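Local structure of proteolytically activated form of PPO4 Tyrosinase (Agaricus bisporus var. bisporus H97, 4OUA) at residues G54-P66 / S76-H90. The protein is a copper-containing oxidase that hydroxylates monophenols to o-diphenols and oxidises these to o-quinones, the first step of melanin synthesis. Numbering follows the deposited sequence.
Sequences GIHGLPFTPWAKP and SGYCTHSQVLFPTWH. With NA (sodium ion), chain E; CU1 (copper (I) ion), chain C.
His56, His81 and His90 meet at one copper ion, each binding it through NE2; the bond from His56 NE2 to copper is 2.1 Å, and a water is a fourth ligand. The His56 and His81 rings stand oblique, their planes at 62°. A thioether bond joins Cys79 SG to His81 CE1, and the same sulfur lies over the face of the His56 imidazole, 3.6 Å from its centroid. CG of His56 is anti to the backbone N (chi1 -164°), which carries the ring back to the copper although its CB points away from 76-90.

In the second shell, His56 ND1 is hydrogen-bonded to Ala269 O, and His90 ND1 donates to Phe86 O at 2.7 Å, fixing the rotation of both rings. Backbone bonds pin the loops together: Cys79 N reaches His56 O at 3.3 Å (170° at the hydrogen), and Tyr78 N reaches Ile55 O at 3.0 Å. Farther out, Ser76 CA sits over the centre of the Phe60 ring, while Gly54, Gly57 and Pro59 give carbonyl oxygens to a sodium ion that gathers their loop.

This is the CuA half of the type 3 dicopper centre; the Cys-His thioether probably restrains His81, limiting its freedom as a copper ligand.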
loop_
_atom_site.group_PDB
_atom_site.type_symbol
_atom_site.label_atom_id
_atom_site.label_comp_id
_atom_site.label_asym_id
_atom_site.label_seq_id
_atom_site.Cartn_x
_atom_site.Cartn_y
_atom_site.Cartn_z
ATOM N N GLY A 54 -10.679 4.576 3.397
ATOM C CA GLY A 54 -11.913 4.043 3.943
ATOM C C GLY A 54 -12.331 2.751 3.270
ATOM O O GLY A 54 -13.095 1.973 3.831
ATOM N N ILE A 55 -11.827 2.517 2.063
ATOM C CA ILE A 55 -12.143 1.295 1.334
ATOM C C ILE A 55 -11.672 0.059 2.094
ATOM O O ILE A 55 -12.381 -0.944 2.162
ATOM C CB ILE A 55 -11.506 1.291 -0.067
ATOM C CG1 ILE A 55 -12.052 2.447 -0.906
ATOM C CG2 ILE A 55 -11.756 -0.040 -0.761
ATOM C CD1 ILE A 55 -11.402 2.572 -2.263
ATOM N N HIS A 56 -10.476 0.146 2.666
ATOM C CA HIS A 56 -9.871 -0.970 3.387
ATOM C C HIS A 56 -10.773 -1.475 4.512
ATOM O O HIS A 56 -11.221 -2.621 4.491
ATOM C CB HIS A 56 -8.508 -0.554 3.948
ATOM C CG HIS A 56 -7.647 -1.706 4.368
ATOM N ND1 HIS A 56 -7.540 -2.117 5.680
ATOM C CD2 HIS A 56 -6.845 -2.529 3.650
ATOM C CE1 HIS A 56 -6.713 -3.144 5.751
ATOM N NE2 HIS A 56 -6.277 -3.414 4.534
ATOM N N GLY A 57 -11.042 -0.613 5.488
ATOM C CA GLY A 57 -11.881 -0.978 6.616
ATOM C C GLY A 57 -13.069 -0.051 6.779
ATOM O O GLY A 57 -13.898 0.073 5.877
ATOM N N LEU A 58 -13.155 0.598 7.937
ATOM C CA LEU A 58 -14.209 1.574 8.187
ATOM C C LEU A 58 -14.014 2.820 7.328
ATOM O O LEU A 58 -12.884 3.178 6.994
ATOM C CB LEU A 58 -14.247 1.959 9.667
ATOM C CG LEU A 58 -14.768 0.904 10.644
ATOM C CD1 LEU A 58 -14.552 1.354 12.079
ATOM C CD2 LEU A 58 -16.239 0.626 10.385
ATOM N N PRO A 59 -15.120 3.484 6.965
ATOM C CA PRO A 59 -16.473 3.051 7.323
ATOM C C PRO A 59 -16.957 1.902 6.445
ATOM O O PRO A 59 -16.383 1.655 5.387
ATOM C CB PRO A 59 -17.312 4.307 7.085
ATOM C CG PRO A 59 -16.597 5.009 5.983
ATOM C CD PRO A 59 -15.129 4.753 6.215
ATOM N N PHE A 60 -18.001 1.208 6.881
ATOM C CA PHE A 60 -18.550 0.105 6.106
ATOM C C PHE A 60 -19.550 0.609 5.072
ATOM O O PHE A 60 -20.748 0.356 5.180
ATOM C CB PHE A 60 -19.211 -0.920 7.026
ATOM C CG PHE A 60 -18.262 -1.563 7.999
ATOM C CD1 PHE A 60 -16.899 -1.578 7.753
ATOM C CD2 PHE A 60 -18.734 -2.153 9.158
ATOM C CE1 PHE A 60 -16.027 -2.169 8.645
ATOM C CE2 PHE A 60 -17.867 -2.742 10.054
ATOM C CZ PHE A 60 -16.511 -2.751 9.797
ATOM N N THR A 61 -19.049 1.326 4.071
ATOM C CA THR A 61 -19.896 1.885 3.022
ATOM C C THR A 61 -19.319 1.613 1.638
ATOM O O THR A 61 -18.103 1.508 1.478
ATOM C CB THR A 61 -20.079 3.407 3.195
ATOM O OG1 THR A 61 -18.803 4.055 3.123
ATOM C CG2 THR A 61 -20.729 3.721 4.536
ATOM N N PRO A 62 -20.196 1.497 0.631
ATOM C CA PRO A 62 -19.798 1.287 -0.766
ATOM C C PRO A 62 -18.955 2.445 -1.295
ATOM O O PRO A 62 -19.200 3.594 -0.928
ATOM C CB PRO A 62 -21.137 1.206 -1.508
ATOM C CG PRO A 62 -22.142 0.863 -0.458
ATOM C CD PRO A 62 -21.659 1.536 0.786
ATOM N N TRP A 63 -17.979 2.147 -2.147
ATOM C CA TRP A 63 -17.098 3.181 -2.682
ATOM C C TRP A 63 -17.280 3.377 -4.185
ATOM O O TRP A 63 -17.064 2.454 -4.973
ATOM C CB TRP A 63 -15.638 2.846 -2.376
ATOM C CG TRP A 63 -14.675 3.871 -2.890
ATOM C CD1 TRP A 63 -14.285 5.015 -2.260
ATOM C CD2 TRP A 63 -13.982 3.844 -4.143
ATOM N NE1 TRP A 63 -13.390 5.704 -3.042
ATOM C CE2 TRP A 63 -13.188 5.006 -4.204
ATOM C CE3 TRP A 63 -13.954 2.951 -5.218
ATOM C CZ2 TRP A 63 -12.374 5.299 -5.297
ATOM C CZ3 TRP A 63 -13.147 3.242 -6.303
ATOM C CH2 TRP A 63 -12.368 4.406 -6.334
ATOM N N ALA A 64 -17.672 4.588 -4.569
ATOM C CA ALA A 64 -17.852 4.944 -5.974
ATOM C C ALA A 64 -18.835 4.009 -6.671
ATOM O O ALA A 64 -18.597 3.571 -7.798
ATOM C CB ALA A 64 -16.513 4.938 -6.695
ATOM N N LYS A 65 -19.939 3.706 -5.995
ATOM C CA LYS A 65 -20.960 2.830 -6.553
ATOM C C LYS A 65 -22.123 3.637 -7.117
ATOM O O LYS A 65 -22.546 4.626 -6.517
ATOM C CB LYS A 65 -21.463 1.849 -5.493
ATOM C CG LYS A 65 -20.365 1.028 -4.833
ATOM C CD LYS A 65 -19.601 0.196 -5.852
ATOM C CE LYS A 65 -20.507 -0.820 -6.530
ATOM N NZ LYS A 65 -19.781 -1.623 -7.549
ATOM N N PRO A 66 -22.636 3.217 -8.284
ATOM C CA PRO A 66 -23.792 3.828 -8.952
ATOM C C PRO A 66 -25.011 3.927 -8.039
ATOM O O PRO A 66 -25.071 3.246 -7.015
ATOM C CB PRO A 66 -24.060 2.877 -10.119
ATOM C CG PRO A 66 -22.729 2.287 -10.422
ATOM C CD PRO A 66 -22.037 2.143 -9.095
ATOM N N SER A 76 -19.013 -4.727 5.957
ATOM C CA SER A 76 -17.676 -4.780 6.533
ATOM C C SER A 76 -16.700 -4.045 5.623
ATOM O O SER A 76 -17.112 -3.331 4.709
ATOM C CB SER A 76 -17.234 -6.231 6.739
ATOM O OG SER A 76 -15.933 -6.297 7.297
ATOM N N GLY A 77 -15.406 -4.219 5.873
ATOM C CA GLY A 77 -14.389 -3.614 5.033
ATOM C C GLY A 77 -14.364 -4.244 3.654
ATOM O O GLY A 77 -15.045 -5.237 3.403
ATOM N N TYR A 78 -13.583 -3.660 2.752
ATOM C CA TYR A 78 -13.429 -4.207 1.408
ATOM C C TYR A 78 -12.246 -5.164 1.336
ATOM O O TYR A 78 -12.277 -6.141 0.587
ATOM C CB TYR A 78 -13.238 -3.090 0.379
ATOM C CG TYR A 78 -14.508 -2.608 -0.281
ATOM C CD1 TYR A 78 -15.268 -3.457 -1.075
ATOM C CD2 TYR A 78 -14.930 -1.293 -0.138
ATOM C CE1 TYR A 78 -16.424 -3.015 -1.691
ATOM C CE2 TYR A 78 -16.084 -0.842 -0.751
ATOM C CZ TYR A 78 -16.826 -1.707 -1.527
ATOM O OH TYR A 78 -17.976 -1.261 -2.138
ATOM N N CYS A 79 -11.208 -4.875 2.118
ATOM C CA CYS A 79 -9.949 -5.608 2.038
ATOM C C CYS A 79 -10.136 -7.098 2.279
ATOM O O CYS A 79 -10.897 -7.512 3.152
ATOM C CB CYS A 79 -8.930 -5.045 3.034
ATOM S SG CYS A 79 -9.319 -5.331 4.775
ATOM N N THR A 80 -9.436 -7.896 1.483
ATOM C CA THR A 80 -9.508 -9.344 1.579
ATOM C C THR A 80 -8.339 -9.880 2.394
ATOM O O THR A 80 -7.180 -9.727 2.009
ATOM C CB THR A 80 -9.506 -9.994 0.190
ATOM O OG1 THR A 80 -8.305 -9.630 -0.501
ATOM C CG2 THR A 80 -10.707 -9.526 -0.612
ATOM N N HIS A 81 -8.650 -10.506 3.523
ATOM C CA HIS A 81 -7.621 -11.005 4.424
ATOM C C HIS A 81 -7.901 -12.452 4.810
ATOM O O HIS A 81 -9.056 -12.849 4.956
ATOM C CB HIS A 81 -7.535 -10.120 5.672
ATOM C CG HIS A 81 -7.387 -8.661 5.366
ATOM N ND1 HIS A 81 -8.415 -7.758 5.530
ATOM C CD2 HIS A 81 -6.335 -7.950 4.896
ATOM C CE1 HIS A 81 -8.002 -6.553 5.178
ATOM N NE2 HIS A 81 -6.742 -6.642 4.788
ATOM N N SER A 82 -6.836 -13.235 4.962
ATOM C CA SER A 82 -6.949 -14.648 5.310
ATOM C C SER A 82 -7.583 -15.462 4.183
ATOM O O SER A 82 -8.115 -16.548 4.412
ATOM C CB SER A 82 -7.757 -14.819 6.597
ATOM O OG SER A 82 -7.209 -14.042 7.646
ATOM N N GLN A 83 -7.521 -14.932 2.966
ATOM C CA GLN A 83 -8.104 -15.605 1.811
ATOM C C GLN A 83 -7.198 -15.505 0.585
ATOM O O GLN A 83 -6.262 -14.704 0.555
ATOM C CB GLN A 83 -9.482 -15.023 1.497
ATOM C CG GLN A 83 -9.543 -13.512 1.581
ATOM C CD GLN A 83 -10.698 -12.936 0.792
ATOM O OE1 GLN A 83 -10.907 -13.293 -0.365
ATOM N NE2 GLN A 83 -11.458 -12.042 1.414
ATOM N N VAL A 84 -7.491 -16.318 -0.426
ATOM C CA VAL A 84 -6.639 -16.436 -1.606
ATOM C C VAL A 84 -6.517 -15.144 -2.411
ATOM O O VAL A 84 -5.603 -14.999 -3.222
ATOM C CB VAL A 84 -7.150 -17.543 -2.551
ATOM C CG1 VAL A 84 -6.923 -18.915 -1.936
ATOM C CG2 VAL A 84 -8.620 -17.330 -2.874
ATOM N N LEU A 85 -7.432 -14.207 -2.186
ATOM C CA LEU A 85 -7.475 -12.985 -2.984
ATOM C C LEU A 85 -6.653 -11.848 -2.387
ATOM O O LEU A 85 -6.615 -10.755 -2.947
ATOM C CB LEU A 85 -8.922 -12.520 -3.165
ATOM C CG LEU A 85 -9.826 -13.431 -3.996
ATOM C CD1 LEU A 85 -11.166 -12.765 -4.234
ATOM C CD2 LEU A 85 -9.153 -13.791 -5.313
ATOM N N PHE A 86 -5.998 -12.109 -1.259
ATOM C CA PHE A 86 -5.256 -11.069 -0.547
ATOM C C PHE A 86 -4.266 -10.324 -1.441
ATOM O O PHE A 86 -4.308 -9.097 -1.524
ATOM C CB PHE A 86 -4.511 -11.661 0.653
ATOM C CG PHE A 86 -3.556 -10.699 1.301
ATOM C CD1 PHE A 86 -4.018 -9.722 2.168
ATOM C CD2 PHE A 86 -2.198 -10.765 1.037
ATOM C CE1 PHE A 86 -3.142 -8.830 2.762
ATOM C CE2 PHE A 86 -1.319 -9.876 1.628
ATOM C CZ PHE A 86 -1.793 -8.907 2.492
ATOM N N PRO A 87 -3.369 -11.063 -2.111
ATOM C CA PRO A 87 -2.357 -10.422 -2.960
ATOM C C PRO A 87 -2.955 -9.589 -4.094
ATOM O O PRO A 87 -2.527 -8.454 -4.302
ATOM C CB PRO A 87 -1.569 -11.612 -3.519
ATOM C CG PRO A 87 -1.776 -12.702 -2.521
ATOM C CD PRO A 87 -3.180 -12.522 -2.038
ATOM N N THR A 88 -3.929 -10.140 -4.812
ATOM C CA THR A 88 -4.475 -9.469 -5.988
ATOM C C THR A 88 -5.351 -8.273 -5.627
ATOM O O THR A 88 -5.317 -7.251 -6.310
ATOM C CB THR A 88 -5.297 -10.438 -6.864
ATOM O OG1 THR A 88 -6.341 -11.031 -6.083
ATOM C CG2 THR A 88 -4.406 -11.532 -7.427
ATOM N N TRP A 89 -6.133 -8.397 -4.559
ATOM C CA TRP A 89 -7.029 -7.316 -4.157
ATOM C C TRP A 89 -6.247 -6.076 -3.746
ATOM O O TRP A 89 -6.673 -4.950 -4.002
ATOM C CB TRP A 89 -7.943 -7.753 -3.010
ATOM C CG TRP A 89 -8.926 -6.688 -2.609
ATOM C CD1 TRP A 89 -10.207 -6.545 -3.056
ATOM C CD2 TRP A 89 -8.699 -5.612 -1.689
ATOM N NE1 TRP A 89 -10.794 -5.449 -2.470
ATOM C CE2 TRP A 89 -9.890 -4.859 -1.626
ATOM C CE3 TRP A 89 -7.609 -5.212 -0.911
ATOM C CZ2 TRP A 89 -10.019 -3.734 -0.816
ATOM C CZ3 TRP A 89 -7.740 -4.095 -0.108
ATOM C CH2 TRP A 89 -8.935 -3.369 -0.068
ATOM N N HIS A 90 -5.103 -6.289 -3.106
ATOM C CA HIS A 90 -4.288 -5.182 -2.623
ATOM C C HIS A 90 -3.448 -4.577 -3.746
ATOM O O HIS A 90 -3.093 -3.398 -3.696
ATOM C CB HIS A 90 -3.398 -5.641 -1.467
ATOM C CG HIS A 90 -4.148 -5.884 -0.193
ATOM N ND1 HIS A 90 -4.957 -6.984 -0.002
ATOM C CD2 HIS A 90 -4.226 -5.158 0.947
ATOM C CE1 HIS A 90 -5.495 -6.928 1.202
ATOM N NE2 HIS A 90 -5.068 -5.831 1.800
HETATM NA NA NA E . -14.887 0.988 4.026
HETATM CU CU CU1 C . -5.692 -5.196 3.683
HETATM O O HOH W 1 -15.359 1.794 1.837
HETATM O O HOH W 2 -16.015 -0.726 3.284
HETATM O O HOH W 3 -4.099 -5.166 5.497
#